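Local coordinates for protein thiosulfate sulfurtransferase TUM1 (Saccharomyces cerevisiae, PDB 3UTN) that transfers sulfur as a persulfide from the cysteine desulfurase NFS1 to UBA4 in the 2-thiolation of the wobble uridine of tRNAs, at residues P90-F95 with C282-S287; F79-I84 with N124-R129; R304-D307 with E312-L315. All blocks are in the same frame, centred on the assembly; numbering follows the deposited sequence.

Interaction 1. Residues P90-F95 with C282-S287; sequences PYPHMF and CGTGVS
Pro92 and His93 of the first rhodanese domain lie against Thr284 and Val286 of the active-site loop of the second, the loop that follows strand 278-281 and carries Cys282, the cysteine that forms the persulfide intermediate. No hydrogen bond joins the segments; the contact is mostly van der Waals. The Pro92 and Thr284 side chains cross at about a right angle, with Pro92 CG 3.4 Å from Thr284 CG2, a tight approach for two carbons; proline's ring and threonine's methyl offer apolar surface to each other. Around the imidazole of His93, a face and an edge are used. In the conformer given, Val286 CG1 lies over one face in a CH-pi contact, 3.7 Å from the ring centroid and 26° off the normal. That branch lies anti to its own carbonyl carbon, chi1 -69°, which brings the methyl to the ring. Thr284 takes the edge: its CB sits in the imidazole plane, 3.4 Å from His93 CD2. Trp54 meets the same histidine edge-to-face, which probably limits the tilt of the ring. Among backbone atoms, Gly285 has a positive phi of 99°, at which a CB would jam against the preceding carbonyl O, and this accounts for glycine. At the edge of the imidazole, Thr284 OG1 lies 3.2 Å from the ring carbon CD2 of His93.

Interaction 2. Residues F79-I84 with N124-R129; sequences FDIDAI and NFSSPR
Although Arg129 points toward the loop 79-84, it meets Ile81 only through its aliphatic stem, and the guanidinium reaches Asp307 of the second rhodanese domain. Its CG lies 4.0 Å from Ile81 CD1, the two side chains crossing obliquely. A bend at chi2 (78°) turns the rest of the arginine aside, and NH1 forms a salt bridge with Asp307. Arginine thus serves two surroundings, apolar near its root and charged at its end. The same Ile81 methyl rests 3.6 Å from Ser126 O, while Ile81 CG1 touches Ser126 CB at 3.8 Å. All three residues are buried, and a branched aliphatic chain can touch both Ser126 and the arginine stem at once without needing a polar mate. In the alpha/beta fold of the first rhodanese domain this joins the turn after edge strand 77-78 to the start of helix 127-136. Small Ser126 admits the isoleucine and gives its hydroxyl to Ala52 O. Behind Ile81, Asp80 forms an Asx motif: OD1 accepts from Ala83 N at 3.0 Å, the donor arriving from above the carboxylate plane with an N-H...O angle of 164°. The bond from Asp82 N to that oxygen is weak.

Interaction 3. Residues R304-D307 with E312-L315; sequences RLYD and EWVL
Tyr306 OH donates a hydrogen bond to Glu312 OE1 across 2.7 Å. The carboxylate oxygen is approached on its anti side, 24° out of the carboxylate plane, and the ring and carboxylate planes are 30° apart. Beside the phenol, Trp313 meets the ring at its edge: its CB lies in the tyrosine plane, 3.9 Å from Tyr306 CE2, and the two side chains cross at about a right angle. Tyr306 OH in turn lies in the plane of the indole, at its edge, 3.8 Å from Trp313 CE3. In the parallel-sheet rhodanese fold of the second domain, this joins strand 303-306 to helix 309-317, which follows it. Tyrosine suits the place because its ring carries the hydroxyl from the strand to the buried acceptor on the helix. A phenylalanine here, lacking the hydroxyl, would probably leave Glu312 OE1 without its donor and the carboxylate freer to turn. Glu312 reaches the hydroxyl with an extended chain, CG anti to the backbone N (chi1 -176°), and OE2 forms a salt bridge with Lys316 one turn later. Farther out, Tyr306 is backbone-bonded to Cys280 of strand 278-281, whose Ile279 and Ser281 touch its side chain, and Trp313 NE1 is hydrogen-bonded to Trp321 O.

How the interactions relate
From the N terminus, the loop between strand 77-78 and helix 98-107 supplies residues 79-84 and then 90-95. Interaction 2 closes a loop of about 40 residues within the first rhodanese domain, when 124-129 returns to 79-84. Interaction 1 crosses it, because 90-95 lies inside that loop yet pairs with 282-287 far along the chain, joining the two domains. Interaction 3 follows both in series, a short strand-to-helix closure in the second domain. The three converge around Arg129 and Asp307, whose salt bridge links the domains: Arg129 NH1 also makes a weak hydrogen bond to Gly285 O of interaction 1, while Asp307 OD2 accepts from Phe95 N.

Interaction 1. Residues P90-F95 with C282-S287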
ATOM      1  N   PRO A  90      -4.669 -15.533  -9.807  1.00 35.17           N
ATOM      2  CA  PRO A  90      -4.920 -14.930 -11.118  1.00 34.39           C
ATOM      3  C   PRO A  90      -5.083 -13.421 -10.996  1.00 33.06           C
ATOM      4  O   PRO A  90      -5.116 -12.713 -12.000  1.00 33.17           O
ATOM      5  CB  PRO A  90      -6.239 -15.571 -11.558  1.00 34.89           C
ATOM      6  CG  PRO A  90      -6.898 -15.999 -10.300  1.00 34.87           C
ATOM      7  CD  PRO A  90      -5.798 -16.369  -9.355  1.00 35.09           C
ATOM      8  N   TYR A  91      -5.166 -12.946  -9.758  1.00 31.67           N
ATOM      9  CA  TYR A  91      -5.387 -11.539  -9.478  1.00 30.30           C
ATOM     10  C   TYR A  91      -4.063 -10.882  -9.144  1.00 29.59           C
ATOM     11  O   TYR A  91      -3.212 -11.490  -8.503  1.00 30.26           O
ATOM     12  CB  TYR A  91      -6.415 -11.385  -8.350  1.00 30.27           C
ATOM     13  CG  TYR A  91      -7.530 -12.386  -8.512  1.00 30.63           C
ATOM     14  CD1 TYR A  91      -8.373 -12.330  -9.619  1.00 30.55           C
ATOM     15  CD2 TYR A  91      -7.702 -13.424  -7.601  1.00 30.38           C
ATOM     16  CE1 TYR A  91      -9.382 -13.257  -9.799  1.00 30.79           C
ATOM     17  CE2 TYR A  91      -8.708 -14.361  -7.775  1.00 31.37           C
ATOM     18  CZ  TYR A  91      -9.544 -14.266  -8.875  1.00 31.21           C
ATOM     19  OH  TYR A  91     -10.541 -15.184  -9.070  1.00 32.28           O
ATOM     20  N   PRO A  92      -3.877  -9.643  -9.614  1.00 28.83           N
ATOM     21  CA  PRO A  92      -2.635  -8.918  -9.420  1.00 28.93           C
ATOM     22  C   PRO A  92      -2.403  -8.554  -7.961  1.00 28.04           C
ATOM     23  O   PRO A  92      -3.360  -8.370  -7.204  1.00 27.06           O
ATOM     24  CB  PRO A  92      -2.827  -7.648 -10.259  1.00 29.12           C
ATOM     25  CG  PRO A  92      -4.297  -7.508 -10.428  1.00 29.19           C
ATOM     26  CD  PRO A  92      -4.844  -8.895 -10.433  1.00 28.93           C
ATOM     27  N   HIS A  93      -1.129  -8.480  -7.587  1.00 28.18           N
ATOM     28  CA  HIS A  93      -0.692  -7.930  -6.308  1.00 28.28           C
ATOM     29  C   HIS A  93      -1.428  -8.484  -5.142  1.00 28.14           C
ATOM     30  O   HIS A  93      -1.785  -7.756  -4.218  1.00 28.35           O
ATOM     31  CB  HIS A  93      -0.821  -6.419  -6.325  1.00 30.17           C
ATOM     32  CG  HIS A  93      -0.068  -5.778  -7.448  1.00 32.03           C
ATOM     33  ND1 HIS A  93       1.253  -5.954  -7.618  1.00 33.76           N
ATOM     34  CD2 HIS A  93      -0.492  -4.952  -8.478  1.00 33.30           C
ATOM     35  CE1 HIS A  93       1.655  -5.278  -8.701  1.00 33.92           C
ATOM     36  NE2 HIS A  93       0.586  -4.663  -9.228  1.00 34.46           N
ATOM     37  N   MET A  94      -1.667  -9.787  -5.183  1.00 26.72           N
ATOM     38  CA  MET A  94      -2.334 -10.445  -4.094  1.00 26.99           C
ATOM     39  C   MET A  94      -1.333 -10.664  -2.999  1.00 26.00           C
ATOM     40  O   MET A  94      -0.175 -10.987  -3.254  1.00 26.18           O
ATOM     41  CB  MET A  94      -2.966 -11.757  -4.539  1.00 27.14           C
ATOM     42  CG  MET A  94      -4.160 -11.537  -5.448  1.00 28.13           C
ATOM     43  SD  MET A  94      -5.290 -10.302  -4.787  1.00 28.60           S
ATOM     44  CE  MET A  94      -5.966 -11.201  -3.391  1.00 27.46           C
ATOM     45  N   PHE A  95      -1.794 -10.465  -1.778  1.00 25.93           N
ATOM     46  CA  PHE A  95      -0.942 -10.552  -0.625  1.00 25.47           C
ATOM     47  C   PHE A  95      -0.138 -11.836  -0.660  1.00 25.99           C
ATOM     48  O   PHE A  95      -0.684 -12.896  -0.975  1.00 26.29           O
ATOM     49  CB  PHE A  95      -1.774 -10.504   0.638  1.00 25.61           C
ATOM     50  CG  PHE A  95      -0.992 -10.088   1.825  1.00 25.65           C
ATOM     51  CD1 PHE A  95      -0.707  -8.747   2.032  1.00 25.02           C
ATOM     52  CD2 PHE A  95      -0.503 -11.029   2.710  1.00 25.58           C
ATOM     53  CE1 PHE A  95       0.034  -8.351   3.121  1.00 25.51           C
ATOM     54  CE2 PHE A  95       0.245 -10.638   3.800  1.00 25.78           C
ATOM     55  CZ  PHE A  95       0.519  -9.302   4.002  1.00 25.81           C
ATOM     56  N   CYS A 282      -8.775  -1.113  -4.609  1.00 26.49           N
ATOM     57  CA  CYS A 282      -8.484  -0.326  -5.784  1.00 27.43           C
ATOM     58  C   CYS A 282      -8.617  -1.307  -6.906  1.00 27.60           C
ATOM     59  O   CYS A 282      -9.521  -2.141  -6.880  1.00 28.67           O
ATOM     60  CB  CYS A 282      -7.079   0.254  -5.722  1.00 27.55           C
ATOM     61  SG  CYS A 282      -5.848  -0.967  -5.255  1.00 30.52           S
ATOM     62  N   GLY A 283      -7.718  -1.232  -7.875  1.00 27.24           N
ATOM     63  CA  GLY A 283      -7.748  -2.142  -8.999  1.00 27.74           C
ATOM     64  C   GLY A 283      -7.139  -3.461  -8.602  1.00 28.25           C
ATOM     65  O   GLY A 283      -7.647  -4.521  -8.961  1.00 27.18           O
ATOM     66  N   THR A 284      -6.064  -3.381  -7.823  1.00 29.29           N
ATOM     67  CA  THR A 284      -5.184  -4.517  -7.602  1.00 30.98           C
ATOM     68  C   THR A 284      -4.803  -4.701  -6.137  1.00 31.17           C
ATOM     69  O   THR A 284      -4.185  -5.701  -5.776  1.00 31.70           O
ATOM     70  CB  THR A 284      -3.886  -4.360  -8.425  1.00 32.41           C
ATOM     71  OG1 THR A 284      -3.175  -3.204  -7.973  1.00 34.03           O
ATOM     72  CG2 THR A 284      -4.190  -4.187  -9.904  1.00 32.51           C
ATOM     73  N   GLY A 285      -5.155  -3.731  -5.298  1.00 30.57           N
ATOM     74  CA  GLY A 285      -4.832  -3.795  -3.879  1.00 29.73           C
ATOM     75  C   GLY A 285      -3.605  -2.996  -3.483  1.00 29.61           C
ATOM     76  O   GLY A 285      -3.334  -2.841  -2.291  1.00 29.90           O
ATOM     77  N   VAL A 286      -2.853  -2.492  -4.463  1.00 28.01           N
ATOM     78  CA  VAL A 286      -1.658  -1.702  -4.155  0.52 27.32           C
ATOM     79  C   VAL A 286      -2.016  -0.275  -3.741  1.00 26.24           C
ATOM     80  O   VAL A 286      -1.664   0.158  -2.649  1.00 25.40           O
ATOM     81  CB  VAL A 286      -0.592  -1.722  -5.277  0.52 27.79           C
ATOM     82  CG1 VAL A 286       0.034  -3.105  -5.384  0.52 27.77           C
ATOM     83  CG2 VAL A 286      -1.163  -1.274  -6.619  0.52 28.47           C
ATOM     84  N   SER A 287      -2.736   0.441  -4.600  1.00 25.03           N
ATOM     85  CA  SER A 287      -3.115   1.808  -4.299  1.00 23.74           C
ATOM     86  C   SER A 287      -4.174   1.847  -3.208  1.00 22.69           C
ATOM     87  O   SER A 287      -4.342   2.859  -2.535  1.00 21.83           O
ATOM     88  CB  SER A 287      -3.592   2.532  -5.553  1.00 23.95           C
ATOM     89  OG  SER A 287      -4.849   2.056  -5.952  1.00 25.01           O
TER

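Interaction 2. Residues F79-I84 with N124-R129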
ATOM      1  N   PHE A  79      12.262  -4.354  -1.986  1.00 21.07           N
ATOM      2  CA  PHE A  79      11.121  -5.202  -1.740  1.00 21.23           C
ATOM      3  C   PHE A  79      10.392  -5.307  -3.053  1.00 21.64           C
ATOM      4  O   PHE A  79       9.792  -4.343  -3.525  1.00 21.48           O
ATOM      5  CB  PHE A  79      10.222  -4.584  -0.686  1.00 21.74           C
ATOM      6  CG  PHE A  79       9.055  -5.439  -0.300  1.00 22.21           C
ATOM      7  CD1 PHE A  79       7.922  -5.493  -1.100  1.00 22.46           C
ATOM      8  CD2 PHE A  79       9.080  -6.174   0.879  1.00 23.02           C
ATOM      9  CE1 PHE A  79       6.834  -6.270  -0.738  1.00 23.47           C
ATOM     10  CE2 PHE A  79       7.994  -6.953   1.248  1.00 23.28           C
ATOM     11  CZ  PHE A  79       6.870  -6.998   0.440  1.00 23.49           C
ATOM     12  N   ASP A  80      10.455  -6.485  -3.643  1.00 22.15           N
ATOM     13  CA  ASP A  80       9.824  -6.704  -4.911  1.00 22.92           C
ATOM     14  C   ASP A  80       8.341  -6.934  -4.702  1.00 23.12           C
ATOM     15  O   ASP A  80       7.908  -8.035  -4.374  1.00 21.88           O
ATOM     16  CB  ASP A  80      10.465  -7.882  -5.626  1.00 24.01           C
ATOM     17  CG  ASP A  80      10.102  -7.926  -7.081  1.00 24.34           C
ATOM     18  OD1 ASP A  80       8.989  -7.487  -7.423  1.00 24.35           O
ATOM     19  OD2 ASP A  80      10.928  -8.393  -7.878  1.00 26.34           O
ATOM     20  N   ILE A  81       7.576  -5.867  -4.895  1.00 23.06           N
ATOM     21  CA  ILE A  81       6.125  -5.896  -4.777  1.00 23.89           C
ATOM     22  C   ILE A  81       5.536  -7.043  -5.591  1.00 24.01           C
ATOM     23  O   ILE A  81       4.617  -7.723  -5.140  1.00 23.91           O
ATOM     24  CB  ILE A  81       5.529  -4.536  -5.227  1.00 23.79           C
ATOM     25  CG1 ILE A  81       5.785  -3.470  -4.154  1.00 24.36           C
ATOM     26  CG2 ILE A  81       4.053  -4.642  -5.575  1.00 24.64           C
ATOM     27  CD1 ILE A  81       5.132  -3.734  -2.814  1.00 24.78           C
ATOM     28  N   ASP A  82       6.093  -7.264  -6.776  1.00 24.63           N
ATOM     29  CA  ASP A  82       5.607  -8.310  -7.666  1.00 26.06           C
ATOM     30  C   ASP A  82       5.959  -9.696  -7.167  1.00 26.02           C
ATOM     31  O   ASP A  82       5.103 -10.572  -7.130  1.00 27.26           O
ATOM     32  CB  ASP A  82       6.169  -8.121  -9.067  1.00 26.50           C
ATOM     33  CG  ASP A  82       5.646  -6.886  -9.726  1.00 27.59           C
ATOM     34  OD1 ASP A  82       4.464  -6.551  -9.514  1.00 29.10           O
ATOM     35  OD2 ASP A  82       6.416  -6.246 -10.460  1.00 28.99           O
ATOM     36  N   ALA A  83       7.221  -9.890  -6.805  1.00 26.50           N
ATOM     37  CA  ALA A  83       7.696 -11.196  -6.369  1.00 26.68           C
ATOM     38  C   ALA A  83       7.131 -11.555  -5.009  1.00 26.68           C
ATOM     39  O   ALA A  83       6.788 -12.705  -4.762  1.00 26.55           O
ATOM     40  CB  ALA A  83       9.213 -11.230  -6.349  1.00 27.41           C
ATOM     41  N   ILE A  84       7.015 -10.563  -4.135  1.00 25.30           N
ATOM     42  CA  ILE A  84       6.516 -10.795  -2.788  1.00 25.89           C
ATOM     43  C   ILE A  84       5.010 -10.584  -2.790  1.00 26.67           C
ATOM     44  O   ILE A  84       4.463  -9.682  -2.155  1.00 26.38           O
ATOM     45  CB  ILE A  84       7.242  -9.929  -1.753  1.00 25.26           C
ATOM     46  CG1 ILE A  84       8.743  -9.927  -2.062  1.00 25.60           C
ATOM     47  CG2 ILE A  84       6.946 -10.432  -0.346  1.00 25.95           C
ATOM     48  CD1 ILE A  84       9.556  -8.900  -1.312  1.00 25.23           C
ATOM     49  N   ASN A 124       4.775   7.041  -2.047  1.00 23.15           N
ATOM     50  CA  ASN A 124       3.642   6.397  -1.398  1.00 21.94           C
ATOM     51  C   ASN A 124       2.736   5.740  -2.391  1.00 21.93           C
ATOM     52  O   ASN A 124       1.517   5.902  -2.367  1.00 21.70           O
ATOM     53  CB  ASN A 124       2.882   7.406  -0.570  1.00 21.60           C
ATOM     54  CG  ASN A 124       3.668   7.829   0.621  1.00 21.46           C
ATOM     55  OD1 ASN A 124       4.256   6.987   1.288  1.00 22.46           O
ATOM     56  ND2 ASN A 124       3.699   9.118   0.895  1.00 21.11           N
ATOM     57  N   PHE A 125       3.365   5.000  -3.282  1.00 21.15           N
ATOM     58  CA  PHE A 125       2.657   4.356  -4.338  1.00 21.15           C
ATOM     59  C   PHE A 125       2.590   2.874  -4.038  1.00 20.05           C
ATOM     60  O   PHE A 125       1.520   2.337  -3.840  1.00 20.33           O
ATOM     61  CB  PHE A 125       3.365   4.623  -5.649  1.00 22.23           C
ATOM     62  CG  PHE A 125       2.645   4.087  -6.837  1.00 23.51           C
ATOM     63  CD1 PHE A 125       3.186   3.046  -7.570  1.00 24.10           C
ATOM     64  CD2 PHE A 125       1.425   4.624  -7.229  1.00 24.70           C
ATOM     65  CE1 PHE A 125       2.524   2.542  -8.676  1.00 24.50           C
ATOM     66  CE2 PHE A 125       0.757   4.126  -8.336  1.00 25.54           C
ATOM     67  CZ  PHE A 125       1.310   3.082  -9.062  1.00 25.67           C
ATOM     68  N   SER A 126       3.744   2.227  -3.985  1.00 19.47           N
ATOM     69  CA  SER A 126       3.808   0.808  -3.671  1.00 19.39           C
ATOM     70  C   SER A 126       4.350   0.613  -2.272  1.00 18.73           C
ATOM     71  O   SER A 126       4.199  -0.448  -1.674  1.00 19.28           O
ATOM     72  CB  SER A 126       4.725   0.116  -4.663  1.00 19.06           C
ATOM     73  OG  SER A 126       5.971   0.791  -4.729  1.00 19.46           O
ATOM     74  N   SER A 127       5.016   1.637  -1.759  1.00 18.32           N
ATOM     75  CA  SER A 127       5.601   1.536  -0.440  1.00 18.07           C
ATOM     76  C   SER A 127       4.543   1.289   0.628  1.00 17.52           C
ATOM     77  O   SER A 127       4.770   0.475   1.508  1.00 17.74           O
ATOM     78  CB  SER A 127       6.461   2.751  -0.112  1.00 18.05           C
ATOM     79  OG  SER A 127       5.712   3.938  -0.204  1.00 18.46           O
ATOM     80  N   PRO A 128       3.369   1.954   0.541  1.00 17.46           N
ATOM     81  CA  PRO A 128       2.388   1.663   1.576  1.00 17.73           C
ATOM     82  C   PRO A 128       1.995   0.202   1.526  1.00 17.94           C
ATOM     83  O   PRO A 128       1.945  -0.451   2.559  1.00 17.98           O
ATOM     84  CB  PRO A 128       1.204   2.556   1.202  1.00 17.60           C
ATOM     85  CG  PRO A 128       1.810   3.659   0.408  1.00 17.59           C
ATOM     86  CD  PRO A 128       2.859   2.968  -0.398  1.00 17.65           C
ATOM     87  N   ARG A 129       1.737  -0.301   0.322  1.00 18.33           N
ATOM     88  CA  ARG A 129       1.438  -1.704   0.124  1.00 19.03           C
ATOM     89  C   ARG A 129       2.505  -2.547   0.788  1.00 18.60           C
ATOM     90  O   ARG A 129       2.207  -3.501   1.498  1.00 18.61           O
ATOM     91  CB  ARG A 129       1.409  -2.025  -1.364  1.00 19.88           C
ATOM     92  CG  ARG A 129       1.343  -3.506  -1.651  1.00 20.54           C
ATOM     93  CD  ARG A 129      -0.071  -3.988  -1.431  1.00 21.37           C
ATOM     94  NE  ARG A 129      -0.156  -5.433  -1.481  1.00 21.84           N
ATOM     95  CZ  ARG A 129      -1.294  -6.097  -1.606  1.00 22.61           C
ATOM     96  NH1 ARG A 129      -2.434  -5.436  -1.710  1.00 22.99           N
ATOM     97  NH2 ARG A 129      -1.290  -7.419  -1.637  1.00 23.05           N
TER

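Interaction 3. Residues R304-D307 with E312-L315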
ATOM      1  N   ARG A 304      -9.499  -2.087   6.396  1.00 22.99           N
ATOM      2  CA  ARG A 304      -8.948  -3.267   5.803  1.00 23.11           C
ATOM      3  C   ARG A 304      -8.803  -3.032   4.333  1.00 22.35           C
ATOM      4  O   ARG A 304      -9.428  -2.139   3.762  1.00 22.46           O
ATOM      5  CB  ARG A 304      -9.840  -4.462   6.072  1.00 23.83           C
ATOM      6  CG  ARG A 304      -9.790  -4.921   7.514  1.00 24.50           C
ATOM      7  CD  ARG A 304     -10.677  -6.133   7.687  1.00 24.97           C
ATOM      8  NE  ARG A 304     -12.038  -5.827   7.267  1.00 24.65           N
ATOM      9  CZ  ARG A 304     -12.905  -6.735   6.843  1.00 24.75           C
ATOM     10  NH1 ARG A 304     -12.547  -8.014   6.759  1.00 24.60           N
ATOM     11  NH2 ARG A 304     -14.120  -6.358   6.481  1.00 24.74           N
ATOM     12  N   LEU A 305      -7.933  -3.813   3.730  1.00 21.99           N
ATOM     13  CA  LEU A 305      -7.757  -3.750   2.316  1.00 21.27           C
ATOM     14  C   LEU A 305      -8.472  -4.924   1.714  1.00 21.49           C
ATOM     15  O   LEU A 305      -8.216  -6.072   2.075  1.00 21.78           O
ATOM     16  CB  LEU A 305      -6.285  -3.812   1.951  1.00 20.72           C
ATOM     17  CG  LEU A 305      -6.080  -3.783   0.442  1.00 21.03           C
ATOM     18  CD1 LEU A 305      -6.096  -2.355  -0.063  1.00 21.22           C
ATOM     19  CD2 LEU A 305      -4.777  -4.463   0.103  1.00 21.32           C
ATOM     20  N   TYR A 306      -9.375  -4.629   0.795  1.00 21.24           N
ATOM     21  CA  TYR A 306      -9.888  -5.651  -0.067  1.00 21.92           C
ATOM     22  C   TYR A 306      -8.772  -5.890  -1.066  1.00 21.70           C
ATOM     23  O   TYR A 306      -8.638  -5.181  -2.054  1.00 21.17           O
ATOM     24  CB  TYR A 306     -11.175  -5.212  -0.757  1.00 21.95           C
ATOM     25  CG  TYR A 306     -11.599  -6.168  -1.836  1.00 22.33           C
ATOM     26  CD1 TYR A 306     -11.321  -7.529  -1.729  1.00 22.85           C
ATOM     27  CD2 TYR A 306     -12.274  -5.721  -2.958  1.00 21.91           C
ATOM     28  CE1 TYR A 306     -11.709  -8.413  -2.709  1.00 23.05           C
ATOM     29  CE2 TYR A 306     -12.673  -6.606  -3.945  1.00 22.79           C
ATOM     30  CZ  TYR A 306     -12.379  -7.946  -3.813  1.00 22.73           C
ATOM     31  OH  TYR A 306     -12.755  -8.832  -4.781  1.00 24.34           O
ATOM     32  N   ASP A 307      -7.958  -6.892  -0.774  1.00 21.79           N
ATOM     33  CA  ASP A 307      -6.752  -7.107  -1.532  1.00 22.44           C
ATOM     34  C   ASP A 307      -7.085  -7.481  -2.964  1.00 22.79           C
ATOM     35  O   ASP A 307      -6.540  -6.900  -3.897  1.00 22.71           O
ATOM     36  CB  ASP A 307      -5.895  -8.171  -0.866  1.00 23.24           C
ATOM     37  CG  ASP A 307      -4.536  -8.289  -1.491  1.00 23.55           C
ATOM     38  OD1 ASP A 307      -4.064  -7.309  -2.102  1.00 23.67           O
ATOM     39  OD2 ASP A 307      -3.940  -9.369  -1.372  1.00 24.66           O
ATOM     40  N   GLU A 312     -10.043  -8.687  -8.922  1.00 25.71           N
ATOM     41  CA  GLU A 312     -10.622  -9.911  -8.430  1.00 26.21           C
ATOM     42  C   GLU A 312     -12.125  -9.769  -8.373  1.00 26.50           C
ATOM     43  O   GLU A 312     -12.850 -10.694  -8.727  1.00 26.10           O
ATOM     44  CB  GLU A 312     -10.095 -10.251  -7.054  1.00 26.71           C
ATOM     45  CG  GLU A 312     -10.620 -11.573  -6.552  1.00 27.25           C
ATOM     46  CD  GLU A 312     -10.567 -11.687  -5.055  1.00 27.73           C
ATOM     47  OE1 GLU A 312     -10.923 -10.708  -4.361  1.00 28.03           O
ATOM     48  OE2 GLU A 312     -10.183 -12.765  -4.576  1.00 28.58           O
ATOM     49  N   TRP A 313     -12.585  -8.605  -7.928  1.00 25.91           N
ATOM     50  CA  TRP A 313     -14.005  -8.355  -7.831  1.00 26.40           C
ATOM     51  C   TRP A 313     -14.696  -8.665  -9.121  1.00 26.92           C
ATOM     52  O   TRP A 313     -15.636  -9.452  -9.151  1.00 26.68           O
ATOM     53  CB  TRP A 313     -14.295  -6.915  -7.461  1.00 25.82           C
ATOM     54  CG  TRP A 313     -15.772  -6.735  -7.366  1.00 25.83           C
ATOM     55  CD1 TRP A 313     -16.623  -6.172  -8.299  1.00 25.88           C
ATOM     56  CD2 TRP A 313     -16.635  -7.197  -6.284  1.00 25.70           C
ATOM     57  NE1 TRP A 313     -17.917  -6.220  -7.863  1.00 26.04           N
ATOM     58  CE2 TRP A 313     -17.993  -6.826  -6.661  1.00 26.05           C
ATOM     59  CE3 TRP A 313     -16.419  -7.838  -5.070  1.00 25.87           C
ATOM     60  CZ2 TRP A 313     -19.076  -7.095  -5.847  1.00 25.52           C
ATOM     61  CZ3 TRP A 313     -17.519  -8.110  -4.261  1.00 26.19           C
ATOM     62  CH2 TRP A 313     -18.814  -7.750  -4.647  1.00 25.55           C
ATOM     63  N   VAL A 314     -14.234  -8.032 -10.192  1.00 27.60           N
ATOM     64  CA  VAL A 314     -14.807  -8.216 -11.515  1.00 29.43           C
ATOM     65  C   VAL A 314     -14.700  -9.661 -11.959  1.00 30.43           C
ATOM     66  O   VAL A 314     -15.697 -10.269 -12.359  1.00 31.65           O
ATOM     67  CB  VAL A 314     -14.122  -7.312 -12.544  1.00 29.32           C
ATOM     68  CG1 VAL A 314     -14.467  -7.744 -13.962  1.00 30.08           C
ATOM     69  CG2 VAL A 314     -14.559  -5.888 -12.308  1.00 30.12           C
ATOM     70  N   LEU A 315     -13.494 -10.207 -11.865  1.00 30.57           N
ATOM     71  CA  LEU A 315     -13.227 -11.560 -12.334  1.00 31.07           C
ATOM     72  C   LEU A 315     -14.062 -12.603 -11.612  1.00 31.03           C
ATOM     73  O   LEU A 315     -14.512 -13.567 -12.221  1.00 31.46           O
ATOM     74  CB  LEU A 315     -11.742 -11.890 -12.218  1.00 31.08           C
ATOM     75  CG  LEU A 315     -10.868 -11.218 -13.278  1.00 31.90           C
ATOM     76  CD1 LEU A 315      -9.393 -11.477 -13.019  1.00 32.25           C
ATOM     77  CD2 LEU A 315     -11.267 -11.678 -14.674  1.00 33.04           C
TER